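Local coordinates for protein ppBat (Bacteroides thetaiotaomicron VPI-5482, PDB 3CNE) that binds flavin derivatives such as lumichrome, riboflavin, FMN and FAD as a homodimer, and may serve as a flavin store, at residues Ala6-Asn11 and Glu95-Phe100; Ala112-Phe117 and Phe154-Asp159. One frame throughout, in Å; residues are numbered along the deposited sequence.

How the interactions relate
From the N terminus, strand 4-9 is laid down first. Interaction 1 closes a long loop when helix 88-102 returns to it, bringing 95-100 against 6-11. The chain then runs through strand 106-110 into helix 113-119, and interaction 2 closes a shorter loop as strand 154-157 comes to lie against 112-117. The two loops follow one another in series, neither nested nor crossed. Both helices pack on the same face of the central mixed sheet and meet each other there: Ile97 CG2 lies 3.7 Å from Phe117 CD1. Leu70 of strand 69-73 touches Leu8, Val96, Phe100 and Phe117, so it joins the two contacts from within the sheet.

Interaction 1: Ala6-Asn11 and Glu95-Phe100; sequences AVLAVN and EVIKTF
Ala6 and Leu8 meet Phe100 and Ile97 in a buried, wholly apolar helix-on-sheet contact at the middle of the protein. Strand 4-9 is a central strand of the alpha/beta sandwich of the DJ-1/PfpI family, and helix 88-102 lies across one face of its sheet. On the other face Val7 touches Leu18, Leu22 and Phe25 of helix 15-27, so the strand is packed from both sides. The direct contact is light, 134 Å² summed over both segments; Leu70 of the adjacent strand 69-73 touches Leu8, Val96 and Phe100 and fills in between. The backbones stay well apart: Leu8 CA and Ile97 CA are 9.8 Å from each other, and side chains bridge the gap.

Phe100 directs its ring at the strand, and the far corner, CZ, comes within 3.9 Å of Ala6 CB, the methyl meeting the ring obliquely. One turn earlier in the helix, Val96 CG1 lies alongside the same ring, 3.8 Å from Phe100 CD1.

Leu8 is extended, with CD1 anti to CA (chi2 -179°), which sends that methyl straight toward the helix. There it lies at the loose distance of 4.5 Å from Ile97 CG1. Away from the strand, Thr99 folds its hydroxyl back onto its own helix: Glu95 O accepts both Thr99 N at 3.0 Å and Thr99 OG1 at 2.9 Å, the hydroxyl sitting above the carbonyl plane, 38° out of it.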
ATOM      1  N   ALA A   6       6.322 -13.826  -9.428  1.00 24.33           N
ATOM      2  CA  ALA A   6       7.445 -12.922  -9.270  1.00 22.82           C
ATOM      3  C   ALA A   6       6.900 -11.511  -9.333  1.00 22.93           C
ATOM      4  O   ALA A   6       6.309 -11.093 -10.339  1.00 21.87           O
ATOM      5  CB  ALA A   6       8.511 -13.157 -10.351  1.00 23.12           C
ATOM      6  N   VAL A   7       7.083 -10.776  -8.234  1.00 22.30           N
ATOM      7  CA  VAL A   7       6.688  -9.389  -8.157  1.00 22.19           C
ATOM      8  C   VAL A   7       7.898  -8.474  -8.402  1.00 22.60           C
ATOM      9  O   VAL A   7       8.916  -8.577  -7.714  1.00 22.98           O
ATOM     10  CB  VAL A   7       6.054  -9.083  -6.783  1.00 22.26           C
ATOM     11  CG1 VAL A   7       5.573  -7.641  -6.722  1.00 21.82           C
ATOM     12  CG2 VAL A   7       4.873 -10.049  -6.535  1.00 22.24           C
ATOM     13  N   LEU A   8       7.761  -7.557  -9.361  1.00 21.88           N
ATOM     14  CA  LEU A   8       8.830  -6.602  -9.649  1.00 21.47           C
ATOM     15  C   LEU A   8       8.480  -5.247  -9.092  1.00 21.86           C
ATOM     16  O   LEU A   8       7.448  -4.666  -9.469  1.00 22.21           O
ATOM     17  CB  LEU A   8       9.069  -6.500 -11.151  1.00 22.60           C
ATOM     18  CG  LEU A   8       9.235  -7.786 -11.964  1.00 21.50           C
ATOM     19  CD1 LEU A   8       9.498  -7.427 -13.431  1.00 25.71           C
ATOM     20  CD2 LEU A   8      10.361  -8.659 -11.432  1.00 22.76           C
ATOM     21  N   ALA A   9       9.332  -4.763  -8.187  1.00 20.39           N
ATOM     22  CA  ALA A   9       9.162  -3.459  -7.556  1.00 20.38           C
ATOM     23  C   ALA A   9      10.227  -2.484  -8.058  1.00 19.38           C
ATOM     24  O   ALA A   9      11.430  -2.737  -7.908  1.00 20.01           O
ATOM     25  CB  ALA A   9       9.205  -3.593  -6.020  1.00 21.43           C
ATOM     26  N   VAL A  10       9.800  -1.413  -8.727  1.00 17.72           N
ATOM     27  CA  VAL A  10      10.765  -0.458  -9.236  1.00 17.90           C
ATOM     28  C   VAL A  10      11.172   0.471  -8.077  1.00 18.40           C
ATOM     29  O   VAL A  10      10.665   0.336  -6.985  1.00 17.64           O
ATOM     30  CB  VAL A  10      10.226   0.330 -10.431  1.00 18.12           C
ATOM     31  CG1 VAL A  10      10.136  -0.619 -11.663  1.00 18.05           C
ATOM     32  CG2 VAL A  10       8.857   1.024 -10.103  1.00 17.45           C
ATOM     33  N   ASN A  11      12.092   1.384  -8.319  1.00 18.23           N
ATOM     34  CA  ASN A  11      12.586   2.225  -7.232  1.00 19.28           C
ATOM     35  C   ASN A  11      12.655   3.675  -7.678  1.00 19.53           C
ATOM     36  O   ASN A  11      13.567   4.044  -8.434  1.00 19.01           O
ATOM     37  CB  ASN A  11      13.958   1.718  -6.829  1.00 19.61           C
ATOM     38  CG  ASN A  11      14.551   2.479  -5.692  1.00 22.42           C
ATOM     39  OD1 ASN A  11      13.843   3.070  -4.900  1.00 20.90           O
ATOM     40  ND2 ASN A  11      15.875   2.472  -5.608  1.00 25.10           N
ATOM     41  N   GLU A  95      14.604  -7.834 -20.415  1.00 28.81           N
ATOM     42  CA  GLU A  95      14.925  -9.234 -20.609  1.00 29.71           C
ATOM     43  C   GLU A  95      13.916 -10.134 -19.886  1.00 28.39           C
ATOM     44  O   GLU A  95      13.337 -11.058 -20.472  1.00 27.03           O
ATOM     45  CB  GLU A  95      16.332  -9.531 -20.079  1.00 30.14           C
ATOM     46  CG  GLU A  95      16.864 -10.858 -20.600  1.00 33.20           C
ATOM     47  CD  GLU A  95      18.159 -11.314 -19.943  1.00 34.00           C
ATOM     48  OE1 GLU A  95      19.121 -10.496 -19.861  1.00 37.05           O
ATOM     49  OE2 GLU A  95      18.204 -12.518 -19.540  1.00 39.37           O
ATOM     50  N   VAL A  96      13.714  -9.847 -18.611  1.00 26.64           N
ATOM     51  CA  VAL A  96      12.838 -10.657 -17.765  1.00 25.82           C
ATOM     52  C   VAL A  96      11.389 -10.599 -18.219  1.00 24.81           C
ATOM     53  O   VAL A  96      10.689 -11.603 -18.193  1.00 25.80           O
ATOM     54  CB  VAL A  96      12.973 -10.263 -16.273  1.00 25.90           C
ATOM     55  CG1 VAL A  96      11.794 -10.783 -15.471  1.00 24.69           C
ATOM     56  CG2 VAL A  96      14.322 -10.792 -15.694  1.00 24.84           C
ATOM     57  N   ILE A  97      10.937  -9.430 -18.649  1.00 24.68           N
ATOM     58  CA  ILE A  97       9.537  -9.291 -19.091  1.00 24.80           C
ATOM     59  C   ILE A  97       9.330 -10.048 -20.406  1.00 25.32           C
ATOM     60  O   ILE A  97       8.309 -10.731 -20.594  1.00 25.00           O
ATOM     61  CB  ILE A  97       9.136  -7.843 -19.254  1.00 24.24           C
ATOM     62  CG1 ILE A  97       8.971  -7.178 -17.873  1.00 23.99           C
ATOM     63  CG2 ILE A  97       7.868  -7.710 -20.073  1.00 23.45           C
ATOM     64  CD1 ILE A  97       8.859  -5.671 -17.994  1.00 23.75           C
ATOM     65  N   LYS A  98      10.298  -9.909 -21.309  1.00 25.95           N
ATOM     66  CA  LYS A  98      10.250 -10.639 -22.590  1.00 27.03           C
ATOM     67  C   LYS A  98      10.184 -12.137 -22.346  1.00 26.33           C
ATOM     68  O   LYS A  98       9.347 -12.814 -22.923  1.00 27.46           O
ATOM     69  CB  LYS A  98      11.433 -10.278 -23.491  1.00 26.87           C
ATOM     70  CG  LYS A  98      11.225 -10.673 -24.973  1.00 28.23           C
ATOM     71  CD  LYS A  98      12.506 -10.416 -25.784  1.00 29.50           C
ATOM     72  CE  LYS A  98      12.397 -10.947 -27.245  1.00 32.80           C
ATOM     73  NZ  LYS A  98      12.228  -9.850 -28.241  1.00 36.78           N
ATOM     74  N   THR A  99      11.065 -12.648 -21.494  1.00 26.18           N
ATOM     75  CA  THR A  99      11.135 -14.070 -21.221  1.00 26.76           C
ATOM     76  C   THR A  99       9.839 -14.615 -20.611  1.00 27.02           C
ATOM     77  O   THR A  99       9.308 -15.601 -21.093  1.00 25.87           O
ATOM     78  CB  THR A  99      12.317 -14.385 -20.329  1.00 26.71           C
ATOM     79  OG1 THR A  99      13.511 -13.956 -20.985  1.00 26.40           O
ATOM     80  CG2 THR A  99      12.398 -15.869 -20.030  1.00 26.68           C
ATOM     81  N   PHE A 100       9.321 -13.960 -19.570  1.00 27.29           N
ATOM     82  CA  PHE A 100       8.024 -14.344 -19.014  1.00 27.30           C
ATOM     83  C   PHE A 100       6.912 -14.400 -20.075  1.00 28.24           C
ATOM     84  O   PHE A 100       6.135 -15.341 -20.100  1.00 28.10           O
ATOM     85  CB  PHE A 100       7.629 -13.380 -17.887  1.00 27.88           C
ATOM     86  CG  PHE A 100       8.089 -13.818 -16.515  1.00 27.43           C
ATOM     87  CD1 PHE A 100       9.404 -13.626 -16.109  1.00 28.06           C
ATOM     88  CD2 PHE A 100       7.194 -14.429 -15.628  1.00 26.88           C
ATOM     89  CE1 PHE A 100       9.821 -14.018 -14.820  1.00 28.31           C
ATOM     90  CE2 PHE A 100       7.596 -14.805 -14.342  1.00 25.34           C
ATOM     91  CZ  PHE A 100       8.904 -14.620 -13.944  1.00 26.00           C
TER

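Interaction 2: Ala112-Phe117 and Phe154-Asp159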
ATOM      1  N   ALA A 112       1.789   2.376 -15.674  1.00 29.76           N
ATOM      2  CA  ALA A 112       2.582   2.241 -16.923  1.00 29.02           C
ATOM      3  C   ALA A 112       3.107   0.823 -17.176  1.00 28.60           C
ATOM      4  O   ALA A 112       3.897   0.610 -18.098  1.00 28.20           O
ATOM      5  CB  ALA A 112       3.748   3.295 -16.979  1.00 29.01           C
ATOM      6  N   GLY A 113       2.651  -0.146 -16.366  1.00 28.59           N
ATOM      7  CA  GLY A 113       3.002  -1.552 -16.532  1.00 27.87           C
ATOM      8  C   GLY A 113       2.776  -2.084 -17.941  1.00 28.07           C
ATOM      9  O   GLY A 113       3.635  -2.791 -18.493  1.00 27.10           O
ATOM     10  N   ALA A 114       1.625  -1.750 -18.531  1.00 28.04           N
ATOM     11  CA  ALA A 114       1.299  -2.218 -19.885  1.00 28.69           C
ATOM     12  C   ALA A 114       2.311  -1.673 -20.904  1.00 29.73           C
ATOM     13  O   ALA A 114       2.595  -2.320 -21.931  1.00 29.14           O
ATOM     14  CB  ALA A 114      -0.099  -1.788 -20.274  1.00 28.30           C
HETATM   15  N   MSE A 115       2.853  -0.489 -20.617  1.00 30.44           N
HETATM   16  CA  MSE A 115       3.843   0.118 -21.509  1.00 33.77           C
HETATM   17  C   MSE A 115       5.169  -0.625 -21.415  1.00 31.34           C
HETATM   18  O   MSE A 115       5.807  -0.896 -22.431  1.00 30.62           O
HETATM   19  CB  MSE A 115       4.022   1.589 -21.193  1.00 33.28           C
HETATM   20  CG  MSE A 115       4.927   2.324 -22.176  1.00 36.66           C
HETATM   21 SE   MSE A 115       5.402   4.089 -21.485  1.00 44.68          SE
HETATM   22  CE  MSE A 115       6.534   3.659 -19.929  1.00 39.02           C
HETATM   23  N   MSE A 116       5.564  -0.974 -20.192  1.00 30.87           N
HETATM   24  CA  MSE A 116       6.770  -1.782 -19.989  1.00 30.08           C
HETATM   25  C   MSE A 116       6.643  -3.109 -20.763  1.00 28.75           C
HETATM   26  O   MSE A 116       7.590  -3.561 -21.411  1.00 27.21           O
HETATM   27  CB  MSE A 116       7.018  -2.013 -18.497  1.00 30.61           C
HETATM   28  CG  MSE A 116       7.276  -0.710 -17.726  1.00 34.09           C
HETATM   29 SE   MSE A 116       8.976   0.112 -18.304  1.00 45.08          SE
HETATM   30  CE  MSE A 116      10.144  -1.112 -17.440  1.00 40.77           C
ATOM     31  N   PHE A 117       5.465  -3.725 -20.673  1.00 27.91           N
ATOM     32  CA  PHE A 117       5.160  -4.925 -21.437  1.00 27.64           C
ATOM     33  C   PHE A 117       5.271  -4.650 -22.941  1.00 27.53           C
ATOM     34  O   PHE A 117       5.944  -5.401 -23.650  1.00 28.10           O
ATOM     35  CB  PHE A 117       3.756  -5.477 -21.078  1.00 27.10           C
ATOM     36  CG  PHE A 117       3.612  -5.963 -19.643  1.00 25.42           C
ATOM     37  CD1 PHE A 117       4.722  -6.298 -18.873  1.00 25.06           C
ATOM     38  CD2 PHE A 117       2.339  -6.124 -19.082  1.00 25.97           C
ATOM     39  CE1 PHE A 117       4.565  -6.782 -17.536  1.00 26.22           C
ATOM     40  CE2 PHE A 117       2.173  -6.601 -17.765  1.00 26.26           C
ATOM     41  CZ  PHE A 117       3.295  -6.920 -16.992  1.00 24.65           C
ATOM     42  N   PHE A 154      -2.757 -11.378 -20.109  1.00 26.95           N
ATOM     43  CA  PHE A 154      -2.536 -10.030 -19.603  1.00 26.24           C
ATOM     44  C   PHE A 154      -3.664  -9.521 -18.720  1.00 25.99           C
ATOM     45  O   PHE A 154      -4.809  -9.466 -19.137  1.00 25.10           O
ATOM     46  CB  PHE A 154      -2.276  -9.039 -20.751  1.00 25.35           C
ATOM     47  CG  PHE A 154      -1.013  -9.311 -21.488  1.00 25.33           C
ATOM     48  CD1 PHE A 154       0.191  -8.741 -21.070  1.00 22.88           C
ATOM     49  CD2 PHE A 154      -1.007 -10.164 -22.586  1.00 23.96           C
ATOM     50  CE1 PHE A 154       1.386  -9.027 -21.734  1.00 23.13           C
ATOM     51  CE2 PHE A 154       0.191 -10.436 -23.274  1.00 23.47           C
ATOM     52  CZ  PHE A 154       1.376  -9.874 -22.844  1.00 23.39           C
ATOM     53  N   PHE A 155      -3.294  -9.119 -17.509  1.00 25.96           N
ATOM     54  CA  PHE A 155      -4.222  -8.583 -16.520  1.00 25.69           C
ATOM     55  C   PHE A 155      -3.660  -7.208 -16.162  1.00 25.56           C
ATOM     56  O   PHE A 155      -2.720  -7.107 -15.386  1.00 24.60           O
ATOM     57  CB  PHE A 155      -4.247  -9.489 -15.275  1.00 25.78           C
ATOM     58  CG  PHE A 155      -4.804 -10.873 -15.528  1.00 27.31           C
ATOM     59  CD1 PHE A 155      -5.986 -11.285 -14.900  1.00 28.23           C
ATOM     60  CD2 PHE A 155      -4.157 -11.766 -16.379  1.00 28.04           C
ATOM     61  CE1 PHE A 155      -6.528 -12.562 -15.139  1.00 29.18           C
ATOM     62  CE2 PHE A 155      -4.694 -13.048 -16.621  1.00 28.20           C
ATOM     63  CZ  PHE A 155      -5.882 -13.434 -15.994  1.00 27.35           C
ATOM     64  N   THR A 156      -4.211  -6.151 -16.755  1.00 25.04           N
ATOM     65  CA  THR A 156      -3.657  -4.825 -16.545  1.00 24.77           C
ATOM     66  C   THR A 156      -4.733  -3.865 -16.064  1.00 25.00           C
ATOM     67  O   THR A 156      -5.904  -3.971 -16.447  1.00 24.08           O
ATOM     68  CB  THR A 156      -2.954  -4.274 -17.810  1.00 24.90           C
ATOM     69  OG1 THR A 156      -3.900  -4.134 -18.885  1.00 24.86           O
ATOM     70  CG2 THR A 156      -1.853  -5.211 -18.253  1.00 24.03           C
ATOM     71  N   ALA A 157      -4.327  -2.954 -15.187  1.00 25.04           N
ATOM     72  CA  ALA A 157      -5.226  -1.936 -14.659  1.00 25.75           C
ATOM     73  C   ALA A 157      -4.660  -0.562 -15.006  1.00 26.07           C
ATOM     74  O   ALA A 157      -3.442  -0.381 -15.064  1.00 26.21           O
ATOM     75  CB  ALA A 157      -5.377  -2.100 -13.165  1.00 25.51           C
ATOM     76  N   GLN A 158      -5.553   0.385 -15.250  1.00 26.26           N
ATOM     77  CA  GLN A 158      -5.188   1.738 -15.599  1.00 27.43           C
ATOM     78  C   GLN A 158      -4.233   2.355 -14.560  1.00 27.91           C
ATOM     79  O   GLN A 158      -3.216   2.956 -14.922  1.00 28.38           O
ATOM     80  CB  GLN A 158      -6.456   2.580 -15.728  1.00 27.90           C
ATOM     81  CG  GLN A 158      -6.232   3.906 -16.395  1.00 30.35           C
ATOM     82  CD  GLN A 158      -7.508   4.673 -16.623  1.00 33.87           C
ATOM     83  OE1 GLN A 158      -7.929   5.461 -15.772  1.00 36.86           O
ATOM     84  NE2 GLN A 158      -8.122   4.468 -17.784  1.00 32.27           N
ATOM     85  N   ASP A 159      -4.532   2.179 -13.277  1.00 27.63           N
ATOM     86  CA  ASP A 159      -3.598   2.633 -12.228  1.00 28.44           C
ATOM     87  C   ASP A 159      -3.937   2.030 -10.862  1.00 27.36           C
ATOM     88  O   ASP A 159      -4.772   1.123 -10.790  1.00 25.41           O
ATOM     89  CB  ASP A 159      -3.536   4.149 -12.176  1.00 29.29           C
ATOM     90  CG  ASP A 159      -4.858   4.766 -11.913  1.00 32.83           C
ATOM     91  OD1 ASP A 159      -5.664   4.136 -11.209  1.00 38.41           O
ATOM     92  OD2 ASP A 159      -5.114   5.881 -12.416  1.00 39.23           O
TER
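The helix that follows the turn carrying Cys111 presses Ala114 and Phe117 onto strand 154-157, where Phe154 and Thr156 receive them. The helix and strand segments run at 140° to each other with their axes 9.2 Å apart. Closest in backbone terms are Ala114 CA and Thr156 CA, at 6.5 Å, a spacing allowed by the small alanine side chain. Ala114 CB faces Thr156 CG2, and the same methyl also sits at the edge of the Phe117 ring, near its plane, 4.3 Å from CE2. Thr156 OG1 is turned to a different partner, the backbone N of Ala129, which leaves CG2 to meet the helix.

In DJ-1/PfpI relatives this strand-turn-helix is the nucleophile elbow, and the Gly109, Cys111 and Gly113 pattern is consistent with it; here Cys111 joins Cys74 in binding zinc, and the bound zinc ion lies about 10 Å from the side chain of Ala114. Ala112 occupies the N-cap position, its O accepting the N-H of Met116.

Further along, Phe117 and Phe154 pass side by side, pointing opposite ways. Each has CG anti to its carbonyl carbon (chi1 -65°), which brings the two rings together between helix and strand. Their planes are inclined by 59° with centroids 6.0 Å apart, and Phe117 CD2 comes to the edge of the Phe154 ring, in its plane, 3.9 Å from CD1. Gly113 O lies 3.4 Å over one face of the Phe117 ring, nearer its rim than its centre, while Met107 of strand 106-110 touches both phenylalanines.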